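Local coordinates for ParB domain protein nuclease (Sulfolobus solfataricus, PDB 5K5D) that probably takes part in DNA segregation as the ParB component of a pNOB8-like archaeal partition system, at residues I119-A124 and L171-I176. The protein carries 4 engineered substitutions. Sequence-based numbering, arbitrary orientation.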
loop_
_atom_site.group_PDB
_atom_site.type_symbol
_atom_site.label_atom_id
_atom_site.label_comp_id
_atom_site.label_asym_id
_atom_site.label_seq_id
_atom_site.Cartn_x
_atom_site.Cartn_y
_atom_site.Cartn_z
ATOM N N ILE B 119 3.338 2.805 -0.964
ATOM C CA ILE B 119 4.790 2.821 -0.884
ATOM C C ILE B 119 5.422 2.772 -2.276
ATOM O O ILE B 119 6.210 3.646 -2.630
ATOM C CB ILE B 119 5.319 1.662 -0.012
ATOM C CG1 ILE B 119 4.832 1.820 1.434
ATOM C CG2 ILE B 119 6.834 1.609 -0.050
ATOM C CD1 ILE B 119 5.339 3.081 2.127
ATOM N N ALA B 120 5.061 1.767 -3.070
ATOM C CA ALA B 120 5.680 1.575 -4.383
ATOM C C ALA B 120 5.513 2.794 -5.296
ATOM O O ALA B 120 6.422 3.145 -6.049
ATOM C CB ALA B 120 5.143 0.316 -5.054
ATOM N N ASP B 121 4.346 3.427 -5.218
ATOM C CA ASP B 121 4.066 4.664 -5.940
ATOM C C ASP B 121 5.011 5.788 -5.530
ATOM O O ASP B 121 5.438 6.577 -6.373
ATOM C CB ASP B 121 2.618 5.111 -5.694
ATOM C CG ASP B 121 1.608 4.322 -6.513
ATOM O OD1 ASP B 121 1.957 3.242 -7.040
ATOM O OD2 ASP B 121 0.455 4.782 -6.621
ATOM N N ARG B 122 5.323 5.872 -4.237
ATOM C CA ARG B 122 6.233 6.902 -3.738
ATOM C C ARG B 122 7.634 6.651 -4.269
ATOM O O ARG B 122 8.294 7.561 -4.774
ATOM C CB ARG B 122 6.282 6.920 -2.209
ATOM C CG ARG B 122 4.946 7.086 -1.504
ATOM C CD ARG B 122 4.199 8.317 -1.968
ATOM N NE ARG B 122 3.297 8.817 -0.931
ATOM C CZ ARG B 122 2.086 8.325 -0.679
ATOM N NH1 ARG B 122 1.616 7.304 -1.387
ATOM N NH2 ARG B 122 1.347 8.856 0.285
ATOM N N ILE B 123 8.081 5.405 -4.144
ATOM C CA ILE B 123 9.416 5.025 -4.583
ATOM C C ILE B 123 9.591 5.260 -6.082
ATOM O O ILE B 123 10.683 5.586 -6.549
ATOM C CB ILE B 123 9.717 3.547 -4.256
ATOM C CG1 ILE B 123 9.757 3.330 -2.741
ATOM C CG2 ILE B 123 11.025 3.110 -4.896
ATOM C CD1 ILE B 123 10.860 4.079 -2.050
ATOM N N ALA B 124 8.507 5.101 -6.835
ATOM C CA ALA B 124 8.551 5.293 -8.279
ATOM C C ALA B 124 8.854 6.745 -8.624
ATOM O O ALA B 124 9.682 7.024 -9.488
ATOM C CB ALA B 124 7.241 4.854 -8.917
ATOM N N LEU B 171 6.376 -3.510 -15.730
ATOM C CA LEU B 171 7.598 -4.240 -15.431
ATOM C C LEU B 171 8.410 -3.525 -14.362
ATOM O O LEU B 171 8.788 -4.121 -13.356
ATOM C CB LEU B 171 8.438 -4.426 -16.691
ATOM C CG LEU B 171 9.675 -5.307 -16.519
ATOM C CD1 LEU B 171 9.279 -6.701 -16.049
ATOM C CD2 LEU B 171 10.456 -5.374 -17.820
ATOM N N GLU B 172 8.673 -2.243 -14.586
ATOM C CA GLU B 172 9.443 -1.448 -13.640
ATOM C C GLU B 172 8.755 -1.455 -12.283
ATOM O O GLU B 172 9.399 -1.670 -11.255
ATOM C CB GLU B 172 9.607 -0.017 -14.154
ATOM C CG GLU B 172 10.099 0.064 -15.594
ATOM C CD GLU B 172 10.047 1.475 -16.157
ATOM O OE1 GLU B 172 8.941 1.931 -16.519
ATOM O OE2 GLU B 172 11.110 2.127 -16.242
ATOM N N TYR B 173 7.442 -1.231 -12.286
ATOM C CA TYR B 173 6.653 -1.241 -11.056
ATOM C C TYR B 173 6.771 -2.580 -10.330
ATOM O O TYR B 173 6.912 -2.624 -9.109
ATOM C CB TYR B 173 5.183 -0.934 -11.344
ATOM C CG TYR B 173 4.386 -0.568 -10.110
ATOM C CD1 TYR B 173 3.647 -1.523 -9.421
ATOM C CD2 TYR B 173 4.375 0.737 -9.632
ATOM C CE1 TYR B 173 2.917 -1.185 -8.291
ATOM C CE2 TYR B 173 3.652 1.084 -8.505
ATOM C CZ TYR B 173 2.926 0.121 -7.839
ATOM O OH TYR B 173 2.211 0.474 -6.719
ATOM N N GLU B 174 6.708 -3.670 -11.086
ATOM C CA GLU B 174 6.823 -5.000 -10.505
ATOM C C GLU B 174 8.201 -5.232 -9.893
ATOM O O GLU B 174 8.322 -5.849 -8.835
ATOM C CB GLU B 174 6.532 -6.073 -11.553
ATOM C CG GLU B 174 6.624 -7.489 -11.021
ATOM C CD GLU B 174 6.452 -8.526 -12.114
ATOM O OE1 GLU B 174 7.233 -9.501 -12.139
ATOM O OE2 GLU B 174 5.536 -8.362 -12.946
ATOM N N ARG B 175 9.239 -4.746 -10.564
ATOM C CA ARG B 175 10.598 -4.919 -10.069
ATOM C C ARG B 175 10.754 -4.151 -8.768
ATOM O O ARG B 175 11.454 -4.585 -7.851
ATOM C CB ARG B 175 11.623 -4.443 -11.101
ATOM C CG ARG B 175 12.259 -3.096 -10.784
ATOM C CD ARG B 175 13.247 -2.673 -11.865
ATOM N NE ARG B 175 12.649 -2.713 -13.198
ATOM C CZ ARG B 175 12.935 -1.858 -14.175
ATOM N NH1 ARG B 175 13.808 -0.881 -13.970
ATOM N NH2 ARG B 175 12.342 -1.977 -15.355
ATOM N N ILE B 176 10.089 -3.003 -8.694
ATOM C CA ILE B 176 10.097 -2.191 -7.488
ATOM C C ILE B 176 9.472 -2.953 -6.323
ATOM O O ILE B 176 9.987 -2.926 -5.207
ATOM C CB ILE B 176 9.355 -0.865 -7.706
ATOM C CG1 ILE B 176 10.163 0.030 -8.647
ATOM C CG2 ILE B 176 9.105 -0.174 -6.382
ATOM C CD1 ILE B 176 9.652 1.445 -8.739
#
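Ala120, Asp121, Ile123 and Ala124 meet Tyr173 and Ile176 in a buried helix-helix packing contact between helix 109-128 and helix 170-180, the latter following directly on the small hairpin of strands 159-161 and 167-169. The local axes come within 10.1 Å and run 114° apart, a steep crossing in which Ala120 and Ile176 are the nearest backbone pair, their CA atoms 6.6 Å apart. Tyr173 reaches over with its CG anti to the backbone N (chi1 -165°), which sends the ring across to the other helix. Tyr173 OH donates to Asp121 OD1 at 2.8 Å; OD1 lies at the ring edge, near its plane, and is met on its anti side, 34° out of the carboxylate plane. The methyl of Ala120 packs obliquely against the phenol end, CB to Tyr173 CZ 3.6 Å. Next to the phenol, Ile176 uses two branches: its CG2 meets Ile123 CG2 at 4.1 Å, while its CD1 lies 4.0 Å from Ala124 CA. Asp121 OD2 forms a salt bridge with Arg199 of helix 189-201, a helix that also packs on Tyr173. A phenylalanine in place of Tyr173 would probably leave Asp121 OD1 without this donor and take away the hydroxyl's contact with the Ala120 methyl. The carboxylate thus joins three helices, taking the phenol's hydrogen bond on OD1 and the Arg199 salt bridge on OD2, and the nearby arginine probably favours its charged form.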